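PDB 2G29: nitrate transport protein nrtA from Synechocystis sp., which binds nitrate in the periplasm as the solute-binding component of the NrtABCD ABC transporter, which takes up nitrate and probably nitrite. Local coordinates for residues Ile50-Tyr60 against Leu259-Cys270; His93-Thr103 against Pro114-Asn122. All coordinates share one frame; numbering follows the deposited sequence.

Interaction 1: residues Ile50-Tyr60 against Leu259-Cys270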
loop_
_atom_site.group_PDB
_atom_site.type_symbol
_atom_site.label_atom_id
_atom_site.label_comp_id
_atom_site.label_asym_id
_atom_site.label_seq_id
_atom_site.Cartn_x
_atom_site.Cartn_y
_atom_site.Cartn_z
ATOM N N ILE A 50 11.233 -3.933 11.170
ATOM C CA ILE A 50 11.212 -4.336 12.597
ATOM C C ILE A 50 11.505 -5.840 12.707
ATOM O O ILE A 50 12.149 -6.295 13.668
ATOM C CB ILE A 50 9.849 -3.983 13.247
ATOM C CG1 ILE A 50 9.821 -2.500 13.616
ATOM C CG2 ILE A 50 9.603 -4.786 14.536
ATOM C CD1 ILE A 50 10.929 -2.063 14.495
ATOM N N ALA A 51 11.058 -6.637 11.755
ATOM C CA ALA A 51 11.367 -8.069 11.836
ATOM C C ALA A 51 12.890 -8.277 11.848
ATOM O O ALA A 51 13.379 -9.238 12.437
ATOM C CB ALA A 51 10.744 -8.821 10.680
ATOM N N LYS A 52 13.638 -7.400 11.192
ATOM C CA LYS A 52 15.100 -7.506 11.204
ATOM C C LYS A 52 15.631 -6.853 12.495
ATOM O O LYS A 52 16.316 -7.502 13.288
ATOM C CB LYS A 52 15.714 -6.799 9.980
ATOM C CG LYS A 52 17.248 -6.929 9.869
ATOM C CD LYS A 52 17.643 -8.370 9.591
ATOM C CE LYS A 52 19.131 -8.502 9.340
ATOM N NZ LYS A 52 19.481 -9.914 8.964
ATOM N N GLU A 53 15.294 -5.588 12.724
ATOM C CA GLU A 53 15.802 -4.868 13.898
ATOM C C GLU A 53 15.501 -5.478 15.264
ATOM O O GLU A 53 16.325 -5.364 16.183
ATOM C CB GLU A 53 15.286 -3.426 13.884
ATOM C CG GLU A 53 15.958 -2.521 12.854
ATOM C CD GLU A 53 17.292 -1.939 13.333
ATOM O OE1 GLU A 53 17.929 -1.216 12.555
ATOM O OE2 GLU A 53 17.700 -2.199 14.483
ATOM N N LYS A 54 14.338 -6.108 15.411
ATOM C CA LYS A 54 13.959 -6.682 16.701
ATOM C C LYS A 54 14.168 -8.182 16.748
ATOM O O LYS A 54 13.672 -8.852 17.664
ATOM C CB LYS A 54 12.516 -6.324 17.077
ATOM C CG LYS A 54 12.218 -4.825 17.089
ATOM C CD LYS A 54 13.114 -4.044 18.033
ATOM C CE LYS A 54 12.846 -4.437 19.474
ATOM N NZ LYS A 54 13.653 -3.653 20.488
ATOM N N GLY A 55 14.894 -8.693 15.755
ATOM C CA GLY A 55 15.260 -10.106 15.689
ATOM C C GLY A 55 14.182 -11.141 15.403
ATOM O O GLY A 55 14.360 -12.327 15.687
ATOM N N PHE A 56 13.058 -10.726 14.836
ATOM C CA PHE A 56 12.019 -11.710 14.559
ATOM C C PHE A 56 12.437 -12.717 13.467
ATOM O O PHE A 56 12.128 -13.914 13.574
ATOM C CB PHE A 56 10.715 -11.002 14.208
ATOM C CG PHE A 56 10.068 -10.313 15.383
ATOM C CD1 PHE A 56 9.972 -8.926 15.443
ATOM C CD2 PHE A 56 9.562 -11.060 16.442
ATOM C CE1 PHE A 56 9.387 -8.292 16.530
ATOM C CE2 PHE A 56 8.977 -10.438 17.533
ATOM C CZ PHE A 56 8.886 -9.045 17.580
ATOM N N TYR A 57 13.147 -12.284 12.417
ATOM C CA TYR A 57 13.563 -13.264 11.412
ATOM C C TYR A 57 14.486 -14.311 12.026
ATOM O O TYR A 57 14.385 -15.509 11.731
ATOM C CB TYR A 57 14.318 -12.635 10.223
ATOM C CG TYR A 57 13.547 -11.643 9.379
ATOM C CD1 TYR A 57 14.013 -10.336 9.237
ATOM C CD2 TYR A 57 12.381 -12.010 8.713
ATOM C CE1 TYR A 57 13.331 -9.412 8.447
ATOM C CE2 TYR A 57 11.692 -11.094 7.911
ATOM C CZ TYR A 57 12.179 -9.792 7.793
ATOM O OH TYR A 57 11.453 -8.851 7.051
ATOM N N ALA A 58 15.394 -13.850 12.876
ATOM C CA ALA A 58 16.349 -14.757 13.501
ATOM C C ALA A 58 15.638 -15.721 14.431
ATOM O O ALA A 58 16.005 -16.883 14.503
ATOM C CB ALA A 58 17.413 -13.945 14.254
ATOM N N LYS A 59 14.620 -15.232 15.129
ATOM C CA LYS A 59 13.837 -16.073 16.018
ATOM C C LYS A 59 13.269 -17.273 15.236
ATOM O O LYS A 59 13.147 -18.371 15.784
ATOM C CB LYS A 59 12.726 -15.244 16.669
ATOM C CG LYS A 59 11.799 -16.031 17.586
ATOM C CD LYS A 59 10.784 -15.140 18.265
ATOM C CE LYS A 59 9.774 -15.963 19.027
ATOM N NZ LYS A 59 8.765 -15.100 19.669
ATOM N N TYR A 60 12.933 -17.077 13.961
ATOM C CA TYR A 60 12.424 -18.175 13.139
ATOM C C TYR A 60 13.442 -18.840 12.196
ATOM O O TYR A 60 13.096 -19.282 11.105
ATOM C CB TYR A 60 11.160 -17.722 12.361
ATOM C CG TYR A 60 10.038 -17.392 13.310
ATOM C CD1 TYR A 60 9.837 -16.092 13.759
ATOM C CD2 TYR A 60 9.303 -18.418 13.929
ATOM C CE1 TYR A 60 8.970 -15.816 14.807
ATOM C CE2 TYR A 60 8.434 -18.142 14.975
ATOM C CZ TYR A 60 8.272 -16.846 15.421
ATOM O OH TYR A 60 7.447 -16.571 16.508
ATOM N N LEU A 259 9.439 -16.902 7.471
ATOM C CA LEU A 259 9.401 -15.456 7.192
ATOM C C LEU A 259 8.031 -14.883 7.566
ATOM O O LEU A 259 7.947 -13.788 8.140
ATOM C CB LEU A 259 9.640 -15.158 5.707
ATOM C CG LEU A 259 11.025 -15.321 5.123
ATOM C CD1 LEU A 259 10.922 -14.945 3.640
ATOM C CD2 LEU A 259 12.030 -14.412 5.852
ATOM N N LEU A 260 6.952 -15.597 7.208
ATOM C CA LEU A 260 5.605 -15.137 7.488
ATOM C C LEU A 260 5.367 -14.992 8.974
ATOM O O LEU A 260 4.812 -14.019 9.406
ATOM C CB LEU A 260 4.568 -16.080 6.870
ATOM C CG LEU A 260 3.467 -15.524 5.972
ATOM C CD1 LEU A 260 2.381 -16.583 5.857
ATOM C CD2 LEU A 260 2.914 -14.167 6.448
ATOM N N MET A 261 5.794 -15.983 9.761
ATOM C CA MET A 261 5.593 -15.881 11.202
ATOM C C MET A 261 6.407 -14.707 11.759
ATOM O O MET A 261 5.916 -13.994 12.632
ATOM C CB MET A 261 5.996 -17.187 11.892
ATOM C CG MET A 261 5.064 -18.344 11.500
ATOM S SD MET A 261 5.355 -19.891 12.453
ATOM C CE MET A 261 6.829 -20.272 11.869
ATOM N N ALA A 262 7.621 -14.500 11.261
ATOM C CA ALA A 262 8.429 -13.374 11.726
ATOM C C ALA A 262 7.733 -12.059 11.395
ATOM O O ALA A 262 7.679 -11.153 12.232
ATOM C CB ALA A 262 9.791 -13.405 11.084
ATOM N N VAL A 263 7.173 -11.965 10.186
ATOM C CA VAL A 263 6.467 -10.733 9.806
ATOM C C VAL A 263 5.201 -10.510 10.662
ATOM O O VAL A 263 4.888 -9.393 11.049
ATOM C CB VAL A 263 6.110 -10.765 8.293
ATOM C CG1 VAL A 263 5.125 -9.635 7.928
ATOM C CG2 VAL A 263 7.402 -10.576 7.461
ATOM N N MET A 264 4.461 -11.570 10.966
ATOM C CA MET A 264 3.279 -11.446 11.800
ATOM C C MET A 264 3.631 -10.948 13.210
ATOM O O MET A 264 2.929 -10.102 13.780
ATOM C CB MET A 264 2.609 -12.801 11.949
ATOM C CG MET A 264 1.887 -13.246 10.740
ATOM S SD MET A 264 1.157 -14.881 11.023
ATOM C CE MET A 264 0.425 -15.041 9.529
ATOM N N GLU A 265 4.696 -11.500 13.790
ATOM C CA GLU A 265 5.074 -11.035 15.124
ATOM C C GLU A 265 5.528 -9.582 15.036
ATOM O O GLU A 265 5.222 -8.803 15.911
ATOM C CB GLU A 265 6.189 -11.891 15.710
ATOM C CG GLU A 265 5.729 -13.286 16.135
ATOM C CD GLU A 265 6.339 -13.675 17.464
ATOM O OE1 GLU A 265 7.577 -13.768 17.539
ATOM O OE2 GLU A 265 5.579 -13.870 18.435
ATOM N N ALA A 266 6.226 -9.215 13.962
ATOM C CA ALA A 266 6.656 -7.823 13.841
ATOM C C ALA A 266 5.439 -6.931 13.681
ATOM O O ALA A 266 5.414 -5.788 14.177
ATOM C CB ALA A 266 7.609 -7.656 12.658
ATOM N N GLN A 267 4.416 -7.410 12.969
ATOM C CA GLN A 267 3.190 -6.626 12.822
ATOM C C GLN A 267 2.508 -6.376 14.171
ATOM O O GLN A 267 2.024 -5.290 14.436
ATOM C CB GLN A 267 2.201 -7.324 11.889
ATOM C CG GLN A 267 2.568 -7.212 10.416
ATOM C CD GLN A 267 1.583 -7.958 9.544
ATOM O OE1 GLN A 267 1.387 -9.159 9.715
ATOM N NE2 GLN A 267 0.954 -7.246 8.598
ATOM N N GLN A 268 2.456 -7.414 15.008
ATOM C CA GLN A 268 1.848 -7.285 16.328
ATOM C C GLN A 268 2.634 -6.278 17.163
ATOM O O GLN A 268 2.051 -5.470 17.899
ATOM C CB GLN A 268 1.831 -8.657 16.991
ATOM C CG GLN A 268 0.787 -9.577 16.371
ATOM C CD GLN A 268 0.856 -10.969 16.929
ATOM O OE1 GLN A 268 1.621 -11.805 16.460
ATOM N NE2 GLN A 268 0.056 -11.225 17.943
ATOM N N TRP A 269 3.948 -6.329 17.035
ATOM C CA TRP A 269 4.818 -5.405 17.771
ATOM C C TRP A 269 4.583 -3.961 17.305
ATOM O O TRP A 269 4.395 -3.049 18.110
ATOM C CB TRP A 269 6.271 -5.758 17.540
ATOM C CG TRP A 269 7.213 -4.992 18.456
ATOM C CD1 TRP A 269 7.586 -5.346 19.723
ATOM C CD2 TRP A 269 7.845 -3.740 18.186
ATOM N NE1 TRP A 269 8.413 -4.393 20.259
ATOM C CE2 TRP A 269 8.595 -3.395 19.337
ATOM C CE3 TRP A 269 7.855 -2.868 17.081
ATOM C CZ2 TRP A 269 9.343 -2.221 19.417
ATOM C CZ3 TRP A 269 8.599 -1.699 17.163
ATOM C CH2 TRP A 269 9.340 -1.386 18.324
ATOM N N CYS A 270 4.624 -3.750 15.986
ATOM C CA CYS A 270 4.407 -2.415 15.442
ATOM C C CYS A 270 3.028 -1.827 15.732
ATOM O O CYS A 270 2.857 -0.617 15.796
ATOM C CB CYS A 270 4.587 -2.427 13.923
ATOM S SG CYS A 270 6.229 -2.669 13.322
#

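Interaction 2: residues His93-Thr103 against Pro114-Asn122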
loop_
_atom_site.group_PDB
_atom_site.type_symbol
_atom_site.label_atom_id
_atom_site.label_comp_id
_atom_site.label_asym_id
_atom_site.label_seq_id
_atom_site.Cartn_x
_atom_site.Cartn_y
_atom_site.Cartn_z
ATOM N N HIS A 93 7.837 -5.667 0.276
ATOM C CA HIS A 93 6.747 -4.878 0.846
ATOM C C HIS A 93 6.314 -4.285 -0.514
ATOM O O HIS A 93 7.112 -3.696 -1.228
ATOM C CB HIS A 93 7.352 -3.874 1.853
ATOM C CG HIS A 93 6.841 -2.459 1.761
ATOM N ND1 HIS A 93 5.708 -1.997 2.401
ATOM C CD2 HIS A 93 7.433 -1.373 1.207
ATOM C CE1 HIS A 93 5.634 -0.674 2.259
ATOM N NE2 HIS A 93 6.669 -0.279 1.550
ATOM N N ILE A 94 5.040 -4.442 -0.869
ATOM C CA ILE A 94 4.593 -4.070 -2.204
ATOM C C ILE A 94 3.140 -3.624 -2.293
ATOM O O ILE A 94 2.305 -4.001 -1.486
ATOM C CB ILE A 94 4.856 -5.295 -3.137
ATOM C CG1 ILE A 94 4.746 -4.888 -4.609
ATOM C CG2 ILE A 94 3.908 -6.437 -2.791
ATOM C CD1 ILE A 94 5.535 -5.880 -5.553
ATOM N N LEU A 95 2.837 -2.794 -3.284
ATOM C CA LEU A 95 1.444 -2.366 -3.477
ATOM C C LEU A 95 0.637 -3.644 -3.807
ATOM O O LEU A 95 1.069 -4.463 -4.641
ATOM C CB LEU A 95 1.376 -1.402 -4.665
ATOM C CG LEU A 95 2.301 -0.182 -4.592
ATOM C CD1 LEU A 95 2.071 0.748 -5.796
ATOM C CD2 LEU A 95 2.036 0.611 -3.312
ATOM N N THR A 96 -0.544 -3.821 -3.219
ATOM C CA THR A 96 -1.321 -5.045 -3.473
ATOM C C THR A 96 -1.551 -5.418 -4.961
ATOM O O THR A 96 -1.448 -6.577 -5.306
ATOM C CB THR A 96 -2.688 -5.031 -2.700
ATOM O OG1 THR A 96 -2.412 -5.199 -1.308
ATOM C CG2 THR A 96 -3.640 -6.139 -3.161
ATOM N N PRO A 97 -1.840 -4.448 -5.849
ATOM C CA PRO A 97 -2.048 -4.873 -7.246
ATOM C C PRO A 97 -0.813 -5.405 -7.916
ATOM O O PRO A 97 -0.930 -6.215 -8.821
ATOM C CB PRO A 97 -2.556 -3.614 -7.976
ATOM C CG PRO A 97 -2.401 -2.503 -6.997
ATOM C CD PRO A 97 -2.236 -3.048 -5.627
ATOM N N MET A 98 0.363 -5.010 -7.447
ATOM C CA MET A 98 1.570 -5.435 -8.162
ATOM C C MET A 98 1.840 -6.927 -8.322
ATOM O O MET A 98 2.242 -7.352 -9.406
ATOM C CB MET A 98 2.814 -4.670 -7.671
ATOM C CG MET A 98 2.776 -3.192 -8.110
ATOM S SD MET A 98 4.105 -2.208 -7.315
ATOM C CE MET A 98 5.542 -2.908 -8.184
ATOM N N PRO A 99 1.640 -7.744 -7.284
ATOM C CA PRO A 99 1.903 -9.170 -7.502
ATOM C C PRO A 99 1.008 -9.715 -8.621
ATOM O O PRO A 99 1.419 -10.626 -9.366
ATOM C CB PRO A 99 1.585 -9.788 -6.137
ATOM C CG PRO A 99 2.065 -8.710 -5.206
ATOM C CD PRO A 99 1.557 -7.431 -5.847
ATOM N N TYR A 100 -0.194 -9.146 -8.790
ATOM C CA TYR A 100 -1.107 -9.567 -9.835
ATOM C C TYR A 100 -0.619 -9.089 -11.209
ATOM O O TYR A 100 -0.575 -9.863 -12.159
ATOM C CB TYR A 100 -2.507 -9.002 -9.563
ATOM C CG TYR A 100 -3.177 -9.752 -8.444
ATOM C CD1 TYR A 100 -3.166 -9.272 -7.126
ATOM C CD2 TYR A 100 -3.748 -11.000 -8.694
ATOM C CE1 TYR A 100 -3.704 -10.022 -6.100
ATOM C CE2 TYR A 100 -4.283 -11.769 -7.677
ATOM C CZ TYR A 100 -4.257 -11.274 -6.386
ATOM O OH TYR A 100 -4.770 -12.062 -5.394
ATOM N N LEU A 101 -0.257 -7.817 -11.313
ATOM C CA LEU A 101 0.195 -7.285 -12.602
ATOM C C LEU A 101 1.502 -7.948 -13.062
ATOM O O LEU A 101 1.753 -8.110 -14.246
ATOM C CB LEU A 101 0.349 -5.778 -12.495
ATOM C CG LEU A 101 -0.947 -5.030 -12.108
ATOM C CD1 LEU A 101 -0.599 -3.625 -11.689
ATOM C CD2 LEU A 101 -1.948 -4.993 -13.270
ATOM N N ILE A 102 2.345 -8.325 -12.113
ATOM C CA ILE A 102 3.603 -8.983 -12.444
ATOM C C ILE A 102 3.354 -10.462 -12.822
ATOM O O ILE A 102 3.956 -10.987 -13.770
ATOM C CB ILE A 102 4.604 -8.881 -11.266
ATOM C CG1 ILE A 102 4.992 -7.413 -11.076
ATOM C CG2 ILE A 102 5.831 -9.742 -11.556
ATOM C CD1 ILE A 102 5.787 -7.151 -9.762
ATOM N N THR A 103 2.486 -11.150 -12.092
ATOM C CA THR A 103 2.169 -12.555 -12.406
ATOM C C THR A 103 1.507 -12.619 -13.785
ATOM O O THR A 103 1.849 -13.466 -14.624
ATOM C CB THR A 103 1.166 -13.132 -11.396
ATOM O OG1 THR A 103 1.790 -13.236 -10.098
ATOM C CG2 THR A 103 0.677 -14.471 -11.840
ATOM N N PRO A 114 5.460 -15.365 -11.797
ATOM C CA PRO A 114 4.448 -15.637 -10.766
ATOM C C PRO A 114 4.804 -15.265 -9.356
ATOM O O PRO A 114 5.952 -15.439 -8.920
ATOM C CB PRO A 114 4.108 -17.113 -10.976
ATOM C CG PRO A 114 5.439 -17.692 -11.559
ATOM C CD PRO A 114 6.004 -16.578 -12.428
ATOM N N MET A 115 3.815 -14.712 -8.662
ATOM C CA MET A 115 4.003 -14.277 -7.279
ATOM C C MET A 115 2.852 -14.718 -6.394
ATOM O O MET A 115 1.790 -15.108 -6.880
ATOM C CB MET A 115 4.099 -12.730 -7.223
ATOM C CG MET A 115 5.360 -12.165 -7.831
ATOM S SD MET A 115 5.585 -10.410 -7.487
ATOM C CE MET A 115 5.908 -10.491 -5.657
ATOM N N TYR A 116 3.082 -14.654 -5.082
ATOM C CA TYR A 116 2.038 -14.934 -4.100
ATOM C C TYR A 116 1.947 -13.759 -3.128
ATOM O O TYR A 116 2.916 -13.044 -2.920
ATOM C CB TYR A 116 2.386 -16.132 -3.220
ATOM C CG TYR A 116 2.444 -17.465 -3.865
ATOM C CD1 TYR A 116 1.434 -17.894 -4.717
ATOM C CD2 TYR A 116 3.505 -18.320 -3.600
ATOM C CE1 TYR A 116 1.493 -19.164 -5.313
ATOM C CE2 TYR A 116 3.557 -19.581 -4.159
ATOM C CZ TYR A 116 2.553 -19.988 -5.022
ATOM O OH TYR A 116 2.587 -21.223 -5.642
ATOM N N ILE A 117 0.763 -13.576 -2.548
ATOM C CA ILE A 117 0.608 -12.608 -1.471
ATOM C C ILE A 117 0.440 -13.489 -0.222
ATOM O O ILE A 117 -0.479 -14.319 -0.115
ATOM C CB ILE A 117 -0.603 -11.692 -1.679
ATOM C CG1 ILE A 117 -0.279 -10.681 -2.768
ATOM C CG2 ILE A 117 -0.976 -11.009 -0.343
ATOM C CD1 ILE A 117 -1.510 -9.783 -3.095
ATOM N N LEU A 118 1.364 -13.299 0.715
ATOM C CA LEU A 118 1.371 -14.086 1.968
ATOM C C LEU A 118 0.646 -13.397 3.107
ATOM O O LEU A 118 0.160 -14.065 4.020
ATOM C CB LEU A 118 2.802 -14.367 2.414
ATOM C CG LEU A 118 3.657 -15.074 1.353
ATOM C CD1 LEU A 118 5.068 -15.287 1.945
ATOM C CD2 LEU A 118 3.033 -16.373 0.911
ATOM N N ALA A 119 0.564 -12.071 3.057
ATOM C CA ALA A 119 -0.112 -11.306 4.088
ATOM C C ALA A 119 -0.388 -9.910 3.570
ATOM O O ALA A 119 0.220 -9.461 2.573
ATOM C CB ALA A 119 0.786 -11.207 5.319
ATOM N N ARG A 120 -1.267 -9.208 4.258
ATOM C CA ARG A 120 -1.495 -7.788 3.952
ATOM C C ARG A 120 -0.594 -7.132 5.010
ATOM O O ARG A 120 -0.706 -7.453 6.203
ATOM C CB ARG A 120 -2.962 -7.362 4.186
ATOM C CG ARG A 120 -3.323 -5.988 3.612
ATOM C CD ARG A 120 -3.439 -6.084 2.086
ATOM N NE ARG A 120 -4.552 -6.976 1.758
ATOM C CZ ARG A 120 -4.669 -7.719 0.647
ATOM N NH1 ARG A 120 -3.744 -7.685 -0.324
ATOM N NH2 ARG A 120 -5.676 -8.592 0.536
ATOM N N LEU A 121 0.323 -6.260 4.602
ATOM C CA LEU A 121 1.179 -5.593 5.583
ATOM C C LEU A 121 0.422 -4.551 6.416
ATOM O O LEU A 121 0.691 -4.395 7.617
ATOM C CB LEU A 121 2.387 -4.945 4.884
ATOM C CG LEU A 121 3.519 -5.921 4.566
ATOM C CD1 LEU A 121 4.601 -5.227 3.779
ATOM C CD2 LEU A 121 4.123 -6.469 5.874
ATOM N N ASN A 122 -0.544 -3.858 5.827
ATOM C CA ASN A 122 -1.290 -2.826 6.529
ATOM C C ASN A 122 -2.572 -2.440 5.838
ATOM O O ASN A 122 -2.774 -2.756 4.671
ATOM C CB ASN A 122 -0.471 -1.522 6.612
ATOM C CG ASN A 122 -0.451 -0.763 5.281
ATOM O OD1 ASN A 122 0.006 -1.292 4.262
ATOM N ND2 ASN A 122 -0.991 0.455 5.281
#

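Interaction 1: residues Ile50-Tyr60 against Leu259-Cys270
With CG trans to the main-chain N (chi1 178°), Lys59 stays extended to its NZ, while Glu265, its CG beside the backbone N, bends at chi2 (-138°); the two chains cross at about a right angle. Lys59 NZ thereby reaches the syn lone pair of Glu265 OE1 at 2.8 Å in a salt bridge. The same oxygen lies at the edge of the Tyr60 ring and takes a weak hydrogen bond from Tyr60 OH (3.0 Å), the carboxylate standing nearly perpendicular to the ring. Over one face of Tyr60 sits Met261 CB, a CH-pi contact 4.0 Å from the ring centroid, and Met261 SD adds an oblique Met-aromatic contact. Two short helices, 46-53 and 56-59, lie against helix 253-271 in a type 2 periplasmic-binding-protein fold. Phe56 is a knob in the hole formed by Ala262, Glu265, Ala266 and Trp269, one ring face over the Glu265-Ala266 peptide. Small residues permit close approach: Ala51 CB meets Ala266 CB at 3.9 Å, and Ala262 CB touches Phe56 O at 3.5 Å. Farther along, Ile50 CD1 abuts Trp269 CZ3 at 3.6 Å. Lys54 has CG over the indole face and CE 4.1 Å from Trp269 CZ2, its NZ in a salt bridge with Glu278.

Interaction 2: residues His93-Thr103 against Pro114-Asn122
Thr103 and Met115 make the firmer of two hydrogen bonds across this contact: Met115 N donates to Thr103 OG1 over 2.9 Å, with an N-H...O angle of 142°. With OG1 beside its backbone N (chi1 -68°), Thr103 also donates back along the helix, from OG1 to Pro99 O at 2.7 Å. That carbonyl is gripped twice, since Thr103 N reaches it from the opposite face of its plane. The second cross-bond, Arg120 NH1 to Thr96 OG1 at 3.0 Å, is weak and bent; Arg120 gets there by folding at chi2 and chi3, and Thr96 OG1 is also bonded to Glu239 O. Asp335 is shared, OD1 in a salt bridge with Arg120 NH2 and OD2 hydrogen-bonded to Tyr100 OH. Between these polar contacts the packing is apolar. Met115 packs its CB against Pro99 CB (4.0 Å) and turns at chi3, its SD lying 4.0 Å from Ile102 CD1. Ile117 sets CG1 3.9 Å from Pro99 CG and pushes CD1 toward Tyr100 CE1 (3.7 Å). At the far end, Leu121 CD1 rests on His93 CB at 3.6 Å. The axis of helix segment 97-103 runs nearly antiparallel to strand 115-120 (163° between their N-to-C directions). Strand 91-95, helix 97-104 and edge strand 115-120 form a beta-alpha-beta crossover that skips over strand 240-245, and helices 332-344 and 354-361 cover Tyr100.

Interactions 1 and 2 lie about 19 Å apart, centre to centre, and meet through helix 253-271. Gln267 NE2 probably hydrogen-bonds to both Arg120 O (2.9 Å) and Leu121 O (3.0 Å), tying that helix to the end of strand 115-120, while Leu260 CD2 packs on Ala119 CB at 3.8 Å. Along the chain, 93-103 and 114-122 both fall between 50-60 and 259-270. Interaction 2 is nearer the nitrate site: the His93 side chain is about 4 Å from those of the nitrate-binding residues Trp73 and Lys240 and about 6 Å from a bound nitrate ion. From interaction 1, Val263 is about 10 Å from Lys240, side chain to side chain.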